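Local coordinates for protein colicin B (Escherichia coli, PDB 1RH1) that forms channels that depolarize the cytoplasmic membrane of E. coli and closely related bacteria, dissipating their cellular energy, at residues K423-N426 with I427-S431; Y254-A257 with G258-M261. One frame throughout, in Å; residues are numbered along the deposited sequence.

Interaction 1: residues K423-N426 with I427-S431; sequences KANN and IREKS
K423 and I427 meet through the backbone, as do the next three pairs along this helix. Four bonds run from an amide to the carbonyl four residues earlier. I427 N donates to K423 O at 3.0 Å. R428 N reaches A424 O at 3.2 Å, the longest of the four. E429 N to N425 O is the straightest, with an N-H...O angle of 172°. K430 N closes the set on N426 O at 2.9 Å.

Aliphatic groups pack beside these bonds. I427 CG1 lies beside its own backbone N (chi1 -58°), which brings it to 3.3 Å from K423 O. The isoleucine then faces other helices, touching L443 and W450 of helix 441-452 and F464, T467 and L468 of helix 457-472. S431, also buried, touches L468 as well, and its OG turns back to I427 O at 2.9 Å, from above the carbonyl plane. The K430 chain starts beyond the oxygen of N426, with CB 3.1 Å from N426 O, and runs on extended. Its NZ makes a long, weak ion pair with E446.

The polar side chains of N425, R428 and E429 gather on another side of the helix. The amide of N425 sits between R428 and E429, with its plane 80° from the E429 carboxylate and almost as steep to the guanidinium. Bends at chi2 and chi3 fold R428 back, and the edge of its guanidinium meets the N425 amide. Its NH1 donates to the backbone carbonyls of W396 and F399, so the arginine ties this helix to the end of helix 386-398.

Such i to i+4 bonding is the signature of an alpha helix. Helix 420-435 belongs to the pore-forming domain, a bundle in which its buried side packs on neighbouring helices, as in other channel-forming colicins in their soluble form.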
ATOM      1  N   LYS A 423     -12.656  30.793  -4.719  1.00  5.24           N
ATOM      2  CA  LYS A 423     -12.068  30.913  -3.385  1.00  3.81           C
ATOM      3  C   LYS A 423     -10.988  31.970  -3.345  1.00  3.18           C
ATOM      4  O   LYS A 423     -10.945  32.800  -2.435  1.00  2.00           O
ATOM      5  CB  LYS A 423     -11.495  29.578  -2.955  1.00  2.52           C
ATOM      6  CG  LYS A 423     -12.604  28.538  -2.944  1.00  7.82           C
ATOM      7  CD  LYS A 423     -12.175  27.281  -2.229  1.00  9.39           C
ATOM      8  CE  LYS A 423     -13.367  26.352  -1.992  1.00  9.45           C
ATOM      9  NZ  LYS A 423     -13.707  25.599  -3.182  1.00 12.01           N
ATOM     10  N   ALA A 424     -10.176  31.965  -4.407  1.00  2.00           N
ATOM     11  CA  ALA A 424      -9.125  32.947  -4.600  1.00  3.81           C
ATOM     12  C   ALA A 424      -9.705  34.350  -4.742  1.00  3.10           C
ATOM     13  O   ALA A 424      -9.112  35.295  -4.233  1.00  6.93           O
ATOM     14  CB  ALA A 424      -8.338  32.629  -5.845  1.00  2.61           C
ATOM     15  N   ASN A 425     -10.869  34.537  -5.374  1.00  3.52           N
ATOM     16  CA  ASN A 425     -11.518  35.844  -5.437  1.00  2.98           C
ATOM     17  C   ASN A 425     -12.061  36.267  -4.078  1.00  6.13           C
ATOM     18  O   ASN A 425     -12.105  37.465  -3.743  1.00  6.32           O
ATOM     19  CB  ASN A 425     -12.653  35.794  -6.438  1.00  3.12           C
ATOM     20  CG  ASN A 425     -13.478  37.065  -6.570  1.00  2.00           C
ATOM     21  OD1 ASN A 425     -14.676  37.045  -6.308  1.00  4.78           O
ATOM     22  ND2 ASN A 425     -12.897  38.193  -6.966  1.00  2.00           N
ATOM     23  N   ASN A 426     -12.484  35.294  -3.260  1.00  5.42           N
ATOM     24  CA  ASN A 426     -12.951  35.692  -1.957  1.00  5.26           C
ATOM     25  C   ASN A 426     -11.799  36.150  -1.109  1.00  5.93           C
ATOM     26  O   ASN A 426     -11.947  37.189  -0.487  1.00  6.91           O
ATOM     27  CB  ASN A 426     -13.662  34.563  -1.275  1.00  4.95           C
ATOM     28  CG  ASN A 426     -14.982  34.268  -1.949  1.00  2.00           C
ATOM     29  OD1 ASN A 426     -15.268  33.111  -2.214  1.00  2.00           O
ATOM     30  ND2 ASN A 426     -15.804  35.273  -2.251  1.00  2.00           N
ATOM     31  N   ILE A 427     -10.638  35.482  -1.136  1.00  4.16           N
ATOM     32  CA  ILE A 427      -9.476  35.930  -0.370  1.00  3.96           C
ATOM     33  C   ILE A 427      -9.119  37.356  -0.744  1.00  2.00           C
ATOM     34  O   ILE A 427      -8.818  38.173   0.114  1.00  2.00           O
ATOM     35  CB  ILE A 427      -8.270  35.010  -0.634  1.00  4.57           C
ATOM     36  CG1 ILE A 427      -8.577  33.549  -0.292  1.00  3.89           C
ATOM     37  CG2 ILE A 427      -7.129  35.483   0.246  1.00  2.00           C
ATOM     38  CD1 ILE A 427      -8.959  33.323   1.179  1.00  2.00           C
ATOM     39  N   ARG A 428      -9.268  37.652  -2.034  1.00  2.00           N
ATOM     40  CA  ARG A 428      -8.999  38.970  -2.573  1.00  3.11           C
ATOM     41  C   ARG A 428      -9.943  40.007  -1.995  1.00  3.51           C
ATOM     42  O   ARG A 428      -9.476  40.887  -1.279  1.00  2.00           O
ATOM     43  CB  ARG A 428      -9.113  38.917  -4.088  1.00  2.00           C
ATOM     44  CG  ARG A 428      -8.831  40.230  -4.774  1.00  2.00           C
ATOM     45  CD  ARG A 428     -10.087  40.917  -5.313  1.00  2.00           C
ATOM     46  NE  ARG A 428     -10.669  40.143  -6.391  1.00  2.00           N
ATOM     47  CZ  ARG A 428     -10.132  40.085  -7.611  1.00  2.00           C
ATOM     48  NH1 ARG A 428      -9.024  40.778  -7.884  1.00  2.00           N
ATOM     49  NH2 ARG A 428     -10.656  39.261  -8.530  1.00  2.00           N
ATOM     50  N   GLU A 429     -11.258  39.901  -2.234  1.00  6.57           N
ATOM     51  CA  GLU A 429     -12.228  40.854  -1.701  1.00  5.16           C
ATOM     52  C   GLU A 429     -12.156  41.002  -0.186  1.00  8.45           C
ATOM     53  O   GLU A 429     -12.356  42.090   0.362  1.00  9.25           O
ATOM     54  CB  GLU A 429     -13.619  40.427  -2.043  1.00  3.68           C
ATOM     55  CG  GLU A 429     -13.952  40.396  -3.505  1.00 10.64           C
ATOM     56  CD  GLU A 429     -15.244  39.644  -3.829  1.00 17.62           C
ATOM     57  OE1 GLU A 429     -15.911  39.120  -2.926  1.00 23.87           O
ATOM     58  OE2 GLU A 429     -15.584  39.561  -5.011  1.00 22.67           O
ATOM     59  N   LYS A 430     -11.836  39.881   0.474  1.00  3.75           N
ATOM     60  CA  LYS A 430     -11.726  39.841   1.910  1.00  3.60           C
ATOM     61  C   LYS A 430     -10.360  40.285   2.427  1.00  5.06           C
ATOM     62  O   LYS A 430     -10.227  40.600   3.609  1.00  6.08           O
ATOM     63  CB  LYS A 430     -12.081  38.429   2.360  1.00  2.00           C
ATOM     64  CG  LYS A 430     -13.578  38.289   2.155  1.00  3.36           C
ATOM     65  CD  LYS A 430     -14.134  36.898   2.307  1.00  4.82           C
ATOM     66  CE  LYS A 430     -15.632  37.044   2.087  1.00  6.01           C
ATOM     67  NZ  LYS A 430     -16.326  35.824   2.462  1.00  9.10           N
ATOM     68  N   SER A 431      -9.301  40.319   1.614  1.00  5.23           N
ATOM     69  CA  SER A 431      -8.065  40.932   2.064  1.00  3.55           C
ATOM     70  C   SER A 431      -8.262  42.426   1.897  1.00  2.00           C
ATOM     71  O   SER A 431      -7.787  43.197   2.724  1.00  2.00           O
ATOM     72  CB  SER A 431      -6.879  40.484   1.226  1.00  3.85           C
ATOM     73  OG  SER A 431      -6.507  39.135   1.492  1.00  2.00           O
TER

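Interaction 2: residues Y254-A257 with G258-M261; sequences YVEA and GYTM
E256 is fully stretched, with CG anti to the backbone N (chi1 175°) and CD carried on in line. Y259 takes the other course: its CG lies beside the backbone N and anti to the carbonyl carbon (chi1 -71°). The ring therefore leans back along the chain, and its hydroxyl meets the carboxylate of E256.

The side chains cross at about a right angle. E256 OE1 lies 2.7 Å from Y259 OH, while OE2 is farther from the same OH, at 3.4 Å. OE1 also lies 3.3 Å from Y259 CZ, oblique to the ring. The carboxylate and ring planes are 62° apart. Nearer the backbone, A257 O lies 3.9 Å from Y259 CD2. A257 and G258 are both in extended conformations, so the chain runs on between E256 and Y259 without a tight turn.

R119, outside the two segments, joins both side chains. Its NE forms a salt bridge with E256 OE1, its charge makes a cation-pi contact with the Y259 ring, and its NH2 hydrogen-bonds to G258 O. This positive charge probably favours an ionised E256. On the helix side, Y259 N donates to E301, and the ring touches A304 and K305 of the long helix 291-340.

The stretch is a connector between two sheets. Strand 252-256 pairs with strand 121-128, whereas strand 260-262 lies parallel to strand 20-22, which forms part of the TonB box. The E256-Y259 contact bridges this buried link in the N-terminal part of the colicin, beside the start of its long helix.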
ATOM      1  N   TYR A 254       2.109  -9.026 -18.613  1.00  2.00           N
ATOM      2  CA  TYR A 254       2.512  -8.207 -17.490  1.00  3.21           C
ATOM      3  C   TYR A 254       1.428  -7.256 -16.987  1.00  3.61           C
ATOM      4  O   TYR A 254       1.101  -6.185 -17.521  1.00  7.58           O
ATOM      5  CB  TYR A 254       3.757  -7.462 -17.936  1.00  4.31           C
ATOM      6  CG  TYR A 254       4.507  -6.652 -16.892  1.00  2.00           C
ATOM      7  CD1 TYR A 254       5.179  -7.272 -15.845  1.00  2.49           C
ATOM      8  CD2 TYR A 254       4.548  -5.285 -17.030  1.00  2.00           C
ATOM      9  CE1 TYR A 254       5.902  -6.506 -14.941  1.00  2.00           C
ATOM     10  CE2 TYR A 254       5.265  -4.514 -16.129  1.00  2.00           C
ATOM     11  CZ  TYR A 254       5.940  -5.125 -15.090  1.00  2.00           C
ATOM     12  OH  TYR A 254       6.672  -4.345 -14.214  1.00  3.57           O
ATOM     13  N   VAL A 255       0.839  -7.708 -15.897  1.00  2.48           N
ATOM     14  CA  VAL A 255      -0.215  -6.944 -15.260  1.00  4.46           C
ATOM     15  C   VAL A 255       0.147  -6.511 -13.842  1.00  3.71           C
ATOM     16  O   VAL A 255       1.206  -6.831 -13.314  1.00  3.88           O
ATOM     17  CB  VAL A 255      -1.536  -7.780 -15.226  1.00  2.00           C
ATOM     18  CG1 VAL A 255      -1.975  -8.031 -16.651  1.00  2.00           C
ATOM     19  CG2 VAL A 255      -1.363  -9.098 -14.476  1.00  2.00           C
ATOM     20  N   GLU A 256      -0.746  -5.749 -13.225  1.00  2.00           N
ATOM     21  CA  GLU A 256      -0.618  -5.386 -11.837  1.00  2.00           C
ATOM     22  C   GLU A 256      -1.180  -6.526 -11.010  1.00  5.77           C
ATOM     23  O   GLU A 256      -2.157  -7.169 -11.414  1.00  6.46           O
ATOM     24  CB  GLU A 256      -1.403  -4.132 -11.574  1.00  2.00           C
ATOM     25  CG  GLU A 256      -1.410  -3.748 -10.109  1.00  3.28           C
ATOM     26  CD  GLU A 256      -2.133  -2.463  -9.770  1.00  8.59           C
ATOM     27  OE1 GLU A 256      -1.955  -2.013  -8.651  1.00 14.18           O
ATOM     28  OE2 GLU A 256      -2.873  -1.907 -10.580  1.00 12.01           O
ATOM     29  N   ALA A 257      -0.578  -6.756  -9.839  1.00  4.68           N
ATOM     30  CA  ALA A 257      -1.032  -7.805  -8.937  1.00  5.66           C
ATOM     31  C   ALA A 257      -2.326  -7.443  -8.229  1.00  4.88           C
ATOM     32  O   ALA A 257      -2.737  -6.275  -8.252  1.00  9.96           O
ATOM     33  CB  ALA A 257       0.009  -8.092  -7.871  1.00  2.00           C
ATOM     34  N   GLY A 258      -2.947  -8.463  -7.607  1.00  4.12           N
ATOM     35  CA  GLY A 258      -4.200  -8.302  -6.908  1.00  2.00           C
ATOM     36  C   GLY A 258      -4.114  -7.433  -5.670  1.00  2.00           C
ATOM     37  O   GLY A 258      -3.055  -7.141  -5.138  1.00  2.00           O
ATOM     38  N   TYR A 259      -5.279  -6.998  -5.210  1.00  3.86           N
ATOM     39  CA  TYR A 259      -5.406  -6.209  -4.005  1.00  7.78           C
ATOM     40  C   TYR A 259      -5.965  -6.974  -2.803  1.00  8.27           C
ATOM     41  O   TYR A 259      -5.854  -6.471  -1.679  1.00  9.97           O
ATOM     42  CB  TYR A 259      -6.287  -5.023  -4.283  1.00  2.00           C
ATOM     43  CG  TYR A 259      -5.645  -3.985  -5.164  1.00  3.19           C
ATOM     44  CD1 TYR A 259      -5.175  -2.811  -4.576  1.00  2.00           C
ATOM     45  CD2 TYR A 259      -5.581  -4.171  -6.549  1.00  3.67           C
ATOM     46  CE1 TYR A 259      -4.649  -1.800  -5.371  1.00  2.00           C
ATOM     47  CE2 TYR A 259      -5.049  -3.160  -7.357  1.00  6.16           C
ATOM     48  CZ  TYR A 259      -4.598  -1.978  -6.753  1.00  6.35           C
ATOM     49  OH  TYR A 259      -4.168  -0.934  -7.541  1.00  5.80           O
ATOM     50  N   THR A 260      -6.578  -8.158  -2.965  1.00  7.17           N
ATOM     51  CA  THR A 260      -7.074  -8.931  -1.824  1.00  8.50           C
ATOM     52  C   THR A 260      -6.467 -10.327  -1.673  1.00  8.51           C
ATOM     53  O   THR A 260      -6.349 -11.042  -2.666  1.00  8.29           O
ATOM     54  CB  THR A 260      -8.616  -9.128  -1.859  1.00  5.98           C
ATOM     55  OG1 THR A 260      -8.881  -9.614  -3.160  1.00 11.35           O
ATOM     56  CG2 THR A 260      -9.460  -7.902  -1.633  1.00  5.55           C
ATOM     57  N   MET A 261      -6.046 -10.750  -0.473  1.00  8.00           N
ATOM     58  CA  MET A 261      -5.622 -12.128  -0.276  1.00 13.09           C
ATOM     59  C   MET A 261      -6.734 -12.886   0.406  1.00 13.71           C
ATOM     60  O   MET A 261      -7.214 -12.458   1.455  1.00 13.52           O
ATOM     61  CB  MET A 261      -4.351 -12.248   0.588  1.00 19.48           C
ATOM     62  CG  MET A 261      -3.949 -11.114   1.547  1.00 30.88           C
ATOM     63  SD  MET A 261      -2.268 -11.263   2.240  1.00 38.23           S
ATOM     64  CE  MET A 261      -1.307 -11.089   0.747  1.00 34.46           C
TER

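How the interactions relate
Interaction 2 comes first along the chain and interaction 1 follows. Their centres are about 46 Å apart, and their nearest atoms about 29 Å, so they do not touch. They share no sheet or helix. Residues 254-261 belong to the N-terminal part of the colicin. Residues 423-431 lie within helix 420-435 of the pore-forming domain. Between them in sequence comes the long helix 291-340, which runs from the N-terminal part toward the pore-forming domain and connects the two regions. The separation reflects the two-part build of the toxin: one contact lies beside the TonB box strand, the other in the helical domain that forms the channel.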